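Putative short-chain dehydrogenase/reductase (Burkholderia xenovorans, PDB 5JY1) binds NAD as a short-chain dehydrogenase/reductase and probably reduces or oxidises a carbonyl or alcohol substrate, perhaps as a 3-oxoacyl-[acyl-carrier-protein] reductase. Local coordinates at residues T119-M131 with A167-A179. Sequence-based numbering, arbitrary orientation. Where two conformers were deposited one is given.
Sequences TLTTSLWATWWAM and AKAGIVGLTRSAA. With NAD (nicotinamide-adenine-dinucleotide), chain E.
The Trp128 indole meets Leu174 at its edge, near the ring plane: CD1 of Leu174 lies 3.8 Å from CE3 of Trp128, and the two side chains cross at about a right angle. In-plane at another part of the same rim is CD1 of Trp129. With CG of Trp128 anti to the backbone N (chi1 170°), the six-membered ring is carried toward Leu174, edge first, while NE1 bonds to Asp113 of the second subunit. The other branch of Leu174, CD2, is 3.9 Å from SD of Met131. Leu174 sits as a knob among Leu124, Thr127, Trp128 and Met131. Packing is reciprocal, as in knobs-into-holes: Leu124 enters among Ala167, Gly170, Ile171 and Leu174, its CD1 3.8 Å from C of Gly170. In the modelled conformer of Ile171, one of two, the CD1 methyl also touches the Thr127 hydroxyl, whose OG1 donates to Ser123 O at 2.9 Å. Thr127 N reaches this carbonyl from the opposite face, so two donors grip one oxygen.

At the cofactor end, Ala167 CB packs 3.6 Å from Thr119 CG2. Lys168, bent at chi2 (-63°), brings NZ within 2.9 Å of NAD O3D, and a water that accepts from NZ also bonds to Ser123 OG, joining the helices where no direct hydrogen bond does. Lys168 belongs to the YxxxK motif of the family with Tyr164, which also bonds NAD.

The segment axes approach to 8.5 Å at 14°, a nearly parallel pair flanking one face of the Rossmann-fold sheet. Thr127 and Met131 rest on strands 94-97 and 144-149, Ile171 on Asn148 and Ala178 on strand 187-194, while the second subunit packs against Trp128 and Leu174.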
ATOM      1  N   THR A 119      -6.015 -20.204 -15.113  1.00 19.19           N
ATOM      2  CA  THR A 119      -5.925 -19.546 -13.816  1.00 19.45           C
ATOM      3  C   THR A 119      -6.925 -18.400 -13.702  1.00 17.48           C
ATOM      4  O   THR A 119      -7.550 -18.223 -12.652  1.00 17.83           O
ATOM      5  CB  THR A 119      -4.496 -19.056 -13.577  1.00 26.36           C
ATOM      6  OG1 THR A 119      -3.617 -20.188 -13.529  1.00 27.16           O
ATOM      7  CG2 THR A 119      -4.407 -18.328 -12.265  1.00 25.58           C
ATOM      8  N   LEU A 120      -7.112 -17.625 -14.774  1.00 16.20           N
ATOM      9  CA  LEU A 120      -8.153 -16.599 -14.760  1.00 14.87           C
ATOM     10  C   LEU A 120      -9.534 -17.218 -14.551  1.00 15.31           C
ATOM     11  O   LEU A 120     -10.366 -16.660 -13.824  1.00 17.64           O
ATOM     12  CB  LEU A 120      -8.119 -15.788 -16.061  1.00 16.16           C
ATOM     13  CG  LEU A 120      -6.961 -14.799 -16.224  1.00 15.49           C
ATOM     14  CD1 LEU A 120      -6.961 -14.265 -17.642  1.00 15.84           C
ATOM     15  CD2 LEU A 120      -7.044 -13.643 -15.220  1.00 15.46           C
ATOM     16  N   THR A 121      -9.788 -18.387 -15.151  1.00 17.97           N
ATOM     17  CA  THR A 121     -11.093 -19.027 -14.989  1.00 18.32           C
ATOM     18  C   THR A 121     -11.305 -19.509 -13.556  1.00 19.12           C
ATOM     19  O   THR A 121     -12.337 -19.211 -12.941  1.00 19.65           O
ATOM     20  CB  THR A 121     -11.247 -20.196 -15.963  1.00 19.68           C
ATOM     21  OG1 THR A 121     -11.108 -19.732 -17.314  1.00 23.79           O
ATOM     22  CG2 THR A 121     -12.618 -20.861 -15.788  1.00 24.54           C
ATOM     23  N   THR A 122     -10.341 -20.259 -13.005  1.00 18.60           N
ATOM     24  CA  THR A 122     -10.574 -20.907 -11.713  1.00 22.62           C
ATOM     25  C   THR A 122     -10.494 -19.927 -10.552  1.00 24.27           C
ATOM     26  O   THR A 122     -11.121 -20.152  -9.511  1.00 24.09           O
ATOM     27  CB  THR A 122      -9.586 -22.057 -11.480  1.00 28.76           C
ATOM     28  OG1 THR A 122      -8.247 -21.543 -11.412  1.00 35.41           O
ATOM     29  CG2 THR A 122      -9.677 -23.087 -12.588  1.00 24.14           C
ATOM     30  N   SER A 123      -9.728 -18.850 -10.695  1.00 21.60           N
ATOM     31  CA  SER A 123      -9.665 -17.830  -9.658  1.00 20.20           C
ATOM     32  C   SER A 123     -10.617 -16.675  -9.949  1.00 20.23           C
ATOM     33  O   SER A 123     -11.592 -16.465  -9.217  1.00 18.67           O
ATOM     34  CB  SER A 123      -8.223 -17.323  -9.499  1.00 28.70           C
ATOM     35  OG  SER A 123      -7.388 -18.359  -9.005  1.00 33.18           O
ATOM     36  N   LEU A 124     -10.394 -15.958 -11.049  1.00 15.32           N
ATOM     37  CA  LEU A 124     -11.075 -14.678 -11.220  1.00 11.49           C
ATOM     38  C   LEU A 124     -12.523 -14.864 -11.656  1.00 14.02           C
ATOM     39  O   LEU A 124     -13.436 -14.326 -11.023  1.00 15.50           O
ATOM     40  CB  LEU A 124     -10.311 -13.807 -12.221  1.00 14.97           C
ATOM     41  CG  LEU A 124     -10.816 -12.378 -12.384  1.00 17.37           C
ATOM     42  CD1 LEU A 124     -10.869 -11.678 -11.031  1.00 21.58           C
ATOM     43  CD2 LEU A 124      -9.914 -11.611 -13.359  1.00 18.37           C
ATOM     44  N   TRP A 125     -12.755 -15.602 -12.748  1.00 16.64           N
ATOM     45  CA  TRP A 125     -14.124 -15.799 -13.215  1.00 15.91           C
ATOM     46  C   TRP A 125     -14.970 -16.514 -12.167  1.00 19.88           C
ATOM     47  O   TRP A 125     -16.132 -16.150 -11.934  1.00 16.03           O
ATOM     48  CB  TRP A 125     -14.118 -16.582 -14.524  1.00 14.71           C
ATOM     49  CG  TRP A 125     -13.795 -15.721 -15.716  1.00 20.18           C
ATOM     50  CD1 TRP A 125     -12.590 -15.609 -16.352  1.00 21.11           C
ATOM     51  CD2 TRP A 125     -14.697 -14.848 -16.402  1.00 18.24           C
ATOM     52  NE1 TRP A 125     -12.689 -14.712 -17.403  1.00 18.22           N
ATOM     53  CE2 TRP A 125     -13.977 -14.241 -17.454  1.00 17.34           C
ATOM     54  CE3 TRP A 125     -16.053 -14.534 -16.237  1.00 19.40           C
ATOM     55  CZ2 TRP A 125     -14.570 -13.338 -18.344  1.00 19.38           C
ATOM     56  CZ3 TRP A 125     -16.636 -13.631 -17.104  1.00 18.32           C
ATOM     57  CH2 TRP A 125     -15.897 -13.046 -18.153  1.00 16.64           C
ATOM     58  N   ALA A 126     -14.405 -17.534 -11.526  1.00 15.26           N
ATOM     59  CA  ALA A 126     -15.139 -18.233 -10.474  1.00 16.76           C
ATOM     60  C   ALA A 126     -15.618 -17.271  -9.395  1.00 17.18           C
ATOM     61  O   ALA A 126     -16.756 -17.374  -8.921  1.00 17.20           O
ATOM     62  CB  ALA A 126     -14.260 -19.317  -9.859  1.00 17.15           C
ATOM     63  N   THR A 127     -14.744 -16.351  -8.967  1.00 13.61           N
ATOM     64  CA  THR A 127     -15.115 -15.370  -7.953  1.00 15.80           C
ATOM     65  C   THR A 127     -16.181 -14.417  -8.477  1.00 16.69           C
ATOM     66  O   THR A 127     -17.179 -14.149  -7.800  1.00 12.94           O
ATOM     67  CB  THR A 127     -13.865 -14.603  -7.507  1.00 15.58           C
ATOM     68  OG1 THR A 127     -12.967 -15.503  -6.852  1.00 17.28           O
ATOM     69  CG2 THR A 127     -14.216 -13.477  -6.560  1.00 14.77           C
ATOM     70  N   TRP A 128     -15.982 -13.900  -9.692  1.00 14.49           N
ATOM     71  CA  TRP A 128     -16.959 -13.032 -10.347  1.00 12.81           C
ATOM     72  C   TRP A 128     -18.343 -13.673 -10.417  1.00 14.59           C
ATOM     73  O   TRP A 128     -19.345 -13.053 -10.039  1.00 14.78           O
ATOM     74  CB  TRP A 128     -16.436 -12.701 -11.752  1.00 12.74           C
ATOM     75  CG  TRP A 128     -17.354 -11.999 -12.747  1.00 14.50           C
ATOM     76  CD1 TRP A 128     -18.188 -12.591 -13.650  1.00 17.69           C
ATOM     77  CD2 TRP A 128     -17.425 -10.588 -13.006  1.00 14.13           C
ATOM     78  NE1 TRP A 128     -18.803 -11.636 -14.429  1.00 16.59           N
ATOM     79  CE2 TRP A 128     -18.346 -10.397 -14.052  1.00 14.71           C
ATOM     80  CE3 TRP A 128     -16.788  -9.469 -12.456  1.00 15.78           C
ATOM     81  CZ2 TRP A 128     -18.662  -9.132 -14.548  1.00 14.69           C
ATOM     82  CZ3 TRP A 128     -17.109  -8.217 -12.943  1.00 15.25           C
ATOM     83  CH2 TRP A 128     -18.032  -8.055 -13.974  1.00 14.41           C
ATOM     84  N   TRP A 129     -18.420 -14.914 -10.914  1.00 14.59           N
ATOM     85  CA  TRP A 129     -19.713 -15.576 -11.060  1.00 15.41           C
ATOM     86  C   TRP A 129     -20.364 -15.817  -9.705  1.00 14.20           C
ATOM     87  O   TRP A 129     -21.574 -15.621  -9.541  1.00 15.64           O
ATOM     88  CB  TRP A 129     -19.542 -16.906 -11.792  1.00 15.87           C
ATOM     89  CG  TRP A 129     -19.271 -16.784 -13.253  1.00 16.30           C
ATOM     90  CD1 TRP A 129     -19.788 -15.856 -14.110  1.00 16.54           C
ATOM     91  CD2 TRP A 129     -18.410 -17.621 -14.033  1.00 17.56           C
ATOM     92  NE1 TRP A 129     -19.305 -16.072 -15.387  1.00 18.57           N
ATOM     93  CE2 TRP A 129     -18.456 -17.148 -15.363  1.00 19.86           C
ATOM     94  CE3 TRP A 129     -17.600 -18.721 -13.734  1.00 20.19           C
ATOM     95  CZ2 TRP A 129     -17.729 -17.740 -16.391  1.00 22.73           C
ATOM     96  CZ3 TRP A 129     -16.876 -19.312 -14.763  1.00 22.67           C
ATOM     97  CH2 TRP A 129     -16.947 -18.818 -16.074  1.00 20.43           C
ATOM     98  N   ALA A 130     -19.579 -16.255  -8.722  1.00 15.11           N
ATOM     99  CA  ALA A 130     -20.167 -16.565  -7.427  1.00 16.60           C
ATOM    100  C   ALA A 130     -20.621 -15.301  -6.712  1.00 14.16           C
ATOM    101  O   ALA A 130     -21.689 -15.290  -6.091  1.00 14.75           O
ATOM    102  CB  ALA A 130     -19.172 -17.348  -6.574  1.00 17.28           C
ATOM    103  N   MET A 131     -19.828 -14.223  -6.789  1.00 12.56           N
ATOM    104  CA  MET A 131     -20.241 -12.957  -6.176  1.00 12.13           C
ATOM    105  C   MET A 131     -21.555 -12.457  -6.756  1.00 14.04           C
ATOM    106  O   MET A 131     -22.455 -12.049  -6.015  1.00 15.78           O
ATOM    107  CB  MET A 131     -19.154 -11.900  -6.365  1.00 14.06           C
ATOM    108  CG  MET A 131     -17.939 -12.173  -5.520  1.00 14.05           C
ATOM    109  SD  MET A 131     -16.588 -11.015  -5.826  1.00 14.62           S
ATOM    110  CE  MET A 131     -17.368  -9.468  -5.462  1.00 14.47           C
ATOM    111  N   ALA A 167      -3.947 -13.202 -11.843  1.00 12.86           N
ATOM    112  CA  ALA A 167      -5.358 -13.463 -11.556  1.00 16.83           C
ATOM    113  C   ALA A 167      -5.722 -13.045 -10.137  1.00 16.59           C
ATOM    114  O   ALA A 167      -6.772 -12.426  -9.917  1.00 14.88           O
ATOM    115  CB  ALA A 167      -5.673 -14.942 -11.776  1.00 16.28           C
ATOM    116  N   LYS A 168      -4.861 -13.353  -9.163  1.00 14.26           N
ATOM    117  CA  LYS A 168      -5.164 -12.996  -7.778  1.00 16.39           C
ATOM    118  C   LYS A 168      -5.081 -11.488  -7.550  1.00 15.96           C
ATOM    119  O   LYS A 168      -5.802 -10.948  -6.701  1.00 14.32           O
ATOM    120  CB  LYS A 168      -4.231 -13.749  -6.823  1.00 15.46           C
ATOM    121  CG  LYS A 168      -4.452 -15.271  -6.753  1.00 20.79           C
ATOM    122  CD  LYS A 168      -5.834 -15.614  -6.208  1.00 23.87           C
ATOM    123  CE  LYS A 168      -5.875 -17.048  -5.681  1.00 27.25           C
ATOM    124  NZ  LYS A 168      -7.170 -17.346  -4.989  1.00 30.16           N
ATOM    125  N   ALA A 169      -4.237 -10.782  -8.309  1.00 14.13           N
ATOM    126  CA  ALA A 169      -4.284  -9.324  -8.267  1.00 13.50           C
ATOM    127  C   ALA A 169      -5.629  -8.810  -8.772  1.00 15.17           C
ATOM    128  O   ALA A 169      -6.209  -7.886  -8.184  1.00 14.44           O
ATOM    129  CB  ALA A 169      -3.132  -8.734  -9.090  1.00 13.84           C
ATOM    130  N   GLY A 170      -6.143  -9.398  -9.856  1.00 14.09           N
ATOM    131  CA  GLY A 170      -7.480  -9.047 -10.315  1.00 13.63           C
ATOM    132  C   GLY A 170      -8.537  -9.220  -9.237  1.00 17.05           C
ATOM    133  O   GLY A 170      -9.466  -8.411  -9.126  1.00 13.03           O
ATOM    134  N   ILE A 171      -8.399 -10.267  -8.416  1.00 13.75           N
ATOM    135  CA  ILE A 171      -9.341 -10.506  -7.320  0.52 14.91           C
ATOM    136  C   ILE A 171      -9.395  -9.303  -6.386  1.00 15.45           C
ATOM    137  O   ILE A 171     -10.462  -8.929  -5.886  1.00 14.09           O
ATOM    138  CB  ILE A 171      -8.955 -11.787  -6.555  0.52 16.08           C
ATOM    139  CG1 ILE A 171      -9.120 -13.019  -7.440  0.52 16.83           C
ATOM    140  CG2 ILE A 171      -9.788 -11.926  -5.281  0.52 17.36           C
ATOM    141  CD1 ILE A 171     -10.559 -13.366  -7.717  0.52 16.94           C
ATOM    142  N   VAL A 172      -8.241  -8.685  -6.117  1.00 14.99           N
ATOM    143  CA  VAL A 172      -8.224  -7.516  -5.241  1.00 12.75           C
ATOM    144  C   VAL A 172      -8.997  -6.357  -5.862  1.00 14.69           C
ATOM    145  O   VAL A 172      -9.769  -5.671  -5.179  1.00 11.63           O
ATOM    146  CB  VAL A 172      -6.775  -7.115  -4.901  1.00 15.21           C
ATOM    147  CG1 VAL A 172      -6.763  -5.834  -4.074  1.00 14.48           C
ATOM    148  CG2 VAL A 172      -6.072  -8.243  -4.155  1.00 17.12           C
ATOM    149  N   GLY A 173      -8.810  -6.120  -7.163  1.00 13.54           N
ATOM    150  CA  GLY A 173      -9.570  -5.065  -7.814  1.00 13.17           C
ATOM    151  C   GLY A 173     -11.066  -5.327  -7.780  1.00 12.72           C
ATOM    152  O   GLY A 173     -11.860  -4.410  -7.561  1.00 12.57           O
ATOM    153  N   LEU A 174     -11.464  -6.588  -7.982  1.00 12.02           N
ATOM    154  CA  LEU A 174     -12.879  -6.947  -7.938  1.00 12.66           C
ATOM    155  C   LEU A 174     -13.439  -6.789  -6.528  1.00 13.70           C
ATOM    156  O   LEU A 174     -14.567  -6.307  -6.351  1.00 12.60           O
ATOM    157  CB  LEU A 174     -13.051  -8.380  -8.441  1.00 11.69           C
ATOM    158  CG  LEU A 174     -14.468  -8.962  -8.425  1.00 11.21           C
ATOM    159  CD1 LEU A 174     -15.431  -8.060  -9.198  1.00 15.52           C
ATOM    160  CD2 LEU A 174     -14.449 -10.378  -9.004  1.00 13.74           C
ATOM    161  N   THR A 175     -12.648  -7.170  -5.518  1.00 13.32           N
ATOM    162  CA  THR A 175     -13.046  -7.017  -4.121  1.00 12.05           C
ATOM    163  C   THR A 175     -13.335  -5.557  -3.789  1.00 11.85           C
ATOM    164  O   THR A 175     -14.378  -5.223  -3.215  1.00 12.77           O
ATOM    165  CB  THR A 175     -11.931  -7.553  -3.215  1.00 12.31           C
ATOM    166  OG1 THR A 175     -11.727  -8.949  -3.479  1.00 13.78           O
ATOM    167  CG2 THR A 175     -12.275  -7.342  -1.726  1.00 11.77           C
ATOM    168  N   ARG A 176     -12.407  -4.666  -4.139  1.00  9.83           N
ATOM    169  CA  ARG A 176     -12.623  -3.249  -3.872  1.00 11.64           C
ATOM    170  C   ARG A 176     -13.842  -2.708  -4.618  1.00 13.19           C
ATOM    171  O   ARG A 176     -14.580  -1.880  -4.075  1.00 12.88           O
ATOM    172  CB  ARG A 176     -11.364  -2.460  -4.240  1.00 11.58           C
ATOM    173  CG  ARG A 176     -10.150  -2.865  -3.410  1.00 14.48           C
ATOM    174  CD  ARG A 176      -8.918  -2.124  -3.903  1.00 16.05           C
ATOM    175  NE  ARG A 176      -7.716  -2.442  -3.131  1.00 14.99           N
ATOM    176  CZ  ARG A 176      -6.490  -2.408  -3.646  1.00 18.78           C
ATOM    177  NH1 ARG A 176      -6.316  -2.086  -4.927  1.00 19.68           N
ATOM    178  NH2 ARG A 176      -5.442  -2.712  -2.891  1.00 20.14           N
ATOM    179  N   SER A 177     -14.064  -3.145  -5.867  1.00 12.56           N
ATOM    180  CA  SER A 177     -15.193  -2.635  -6.637  1.00 12.28           C
ATOM    181  C   SER A 177     -16.509  -3.006  -5.978  1.00 13.15           C
ATOM    182  O   SER A 177     -17.413  -2.175  -5.839  1.00 11.84           O
ATOM    183  CB  SER A 177     -15.164  -3.194  -8.065  1.00 11.77           C
ATOM    184  OG  SER A 177     -13.946  -2.916  -8.727  1.00 13.62           O
ATOM    185  N   ALA A 178     -16.643  -4.268  -5.589  1.00 11.64           N
ATOM    186  CA  ALA A 178     -17.897  -4.705  -4.987  1.00 11.12           C
ATOM    187  C   ALA A 178     -18.070  -4.112  -3.592  1.00 11.99           C
ATOM    188  O   ALA A 178     -19.186  -3.772  -3.195  1.00 13.71           O
ATOM    189  CB  ALA A 178     -17.942  -6.221  -4.925  1.00 12.17           C
ATOM    190  N   ALA A 179     -16.978  -3.969  -2.840  1.00 11.95           N
ATOM    191  CA  ALA A 179     -17.087  -3.303  -1.546  1.00 11.48           C
ATOM    192  C   ALA A 179     -17.611  -1.885  -1.708  1.00 11.82           C
ATOM    193  O   ALA A 179     -18.515  -1.459  -0.982  1.00 13.89           O
ATOM    194  CB  ALA A 179     -15.728  -3.286  -0.843  1.00  9.93           C
TER
HETATM  195  PA  NAD E 301      -5.868 -26.648  -1.923  0.84 24.54           P
HETATM  196  O1A NAD E 301      -5.159 -27.032  -3.186  0.84 26.92           O
HETATM  197  O2A NAD E 301      -5.356 -27.381  -0.691  0.84 30.02           O
HETATM  198  O5B NAD E 301      -7.515 -26.881  -2.067  0.84 21.58           O
HETATM  199  C5B NAD E 301      -8.092 -26.466  -3.255  0.84 20.55           C
HETATM  200  C4B NAD E 301      -9.599 -26.951  -3.263  0.84 21.09           C
HETATM  201  O4B NAD E 301     -10.177 -26.468  -4.310  0.84 20.86           O
HETATM  202  C3B NAD E 301      -9.613 -28.510  -3.432  0.84 27.25           C
HETATM  203  O3B NAD E 301     -10.490 -29.082  -2.511  0.84 25.20           O
HETATM  204  C2B NAD E 301     -10.086 -28.691  -4.854  0.84 31.24           C
HETATM  205  O2B NAD E 301     -10.701 -30.056  -5.054  0.84 27.98           O
HETATM  206  C1B NAD E 301     -10.956 -27.706  -4.979  0.84 25.99           C
HETATM  207  N9A NAD E 301     -11.207 -27.398  -6.375  0.84 20.98           N
HETATM  208  C8A NAD E 301     -10.303 -27.406  -7.357  0.84 23.64           C
HETATM  209  N7A NAD E 301     -10.917 -27.080  -8.477  0.84 25.49           N
HETATM  210  C5A NAD E 301     -12.205 -26.869  -8.192  0.84 21.22           C
HETATM  211  C6A NAD E 301     -13.276 -26.513  -9.013  0.84 19.96           C
HETATM  212  N6A NAD E 301     -13.454 -26.220 -10.428  0.84 22.79           N
HETATM  213  N1A NAD E 301     -14.477 -26.360  -8.490  0.84 19.48           N
HETATM  214  C2A NAD E 301     -14.665 -26.556  -7.142  0.84 18.91           C
HETATM  215  N3A NAD E 301     -13.634 -26.911  -6.338  0.84 19.70           N
HETATM  216  C4A NAD E 301     -12.388 -27.061  -6.890  0.84 20.19           C
HETATM  217  O3  NAD E 301      -5.700 -25.017  -1.731  0.84 24.44           O
HETATM  218  PN  NAD E 301      -5.229 -24.185  -0.408  0.84 27.36           P
HETATM  219  O1N NAD E 301      -3.722 -24.312  -0.252  0.84 27.40           O
HETATM  220  O2N NAD E 301      -5.919 -24.645   0.889  0.84 26.55           O
HETATM  221  O5D NAD E 301      -5.562 -22.593  -0.726  0.84 26.66           O
HETATM  222  C5D NAD E 301      -6.917 -22.150  -0.668  0.84 25.32           C
HETATM  223  C4D NAD E 301      -7.002 -20.643  -1.079  0.84 24.73           C
HETATM  224  O4D NAD E 301      -6.074 -19.936  -0.435  0.84 23.27           O
HETATM  225  C3D NAD E 301      -6.672 -20.518  -2.570  0.84 27.44           C
HETATM  226  O3D NAD E 301      -7.403 -19.546  -3.149  0.84 24.96           O
HETATM  227  C2D NAD E 301      -5.173 -20.132  -2.563  0.84 28.03           C
HETATM  228  O2D NAD E 301      -4.869 -19.497  -3.873  0.84 26.87           O
HETATM  229  C1D NAD E 301      -5.077 -19.313  -1.537  0.84 26.40           C
HETATM  230  N1N NAD E 301      -3.738 -19.271  -0.970  0.84 28.64           N
HETATM  231  C2N NAD E 301      -3.286 -20.274  -0.171  0.84 22.78           C
HETATM  232  C3N NAD E 301      -1.999 -20.234   0.370  0.84 22.74           C
HETATM  233  C7N NAD E 301      -1.485 -21.346   1.255  0.84 23.83           C
HETATM  234  O7N NAD E 301      -0.437 -21.217   1.869  0.84 26.17           O
HETATM  235  N7N NAD E 301      -2.210 -22.549   1.378  0.84 25.62           N
HETATM  236  C4N NAD E 301      -1.183 -19.169   0.088  0.84 24.35           C
HETATM  237  C5N NAD E 301      -1.629 -18.167  -0.699  0.84 29.73           C
HETATM  238  C6N NAD E 301      -2.925 -18.212  -1.235  0.84 30.72           C
HETATM  239  O   HOH W   1      -7.643 -19.639  -6.659  1.00 27.70           O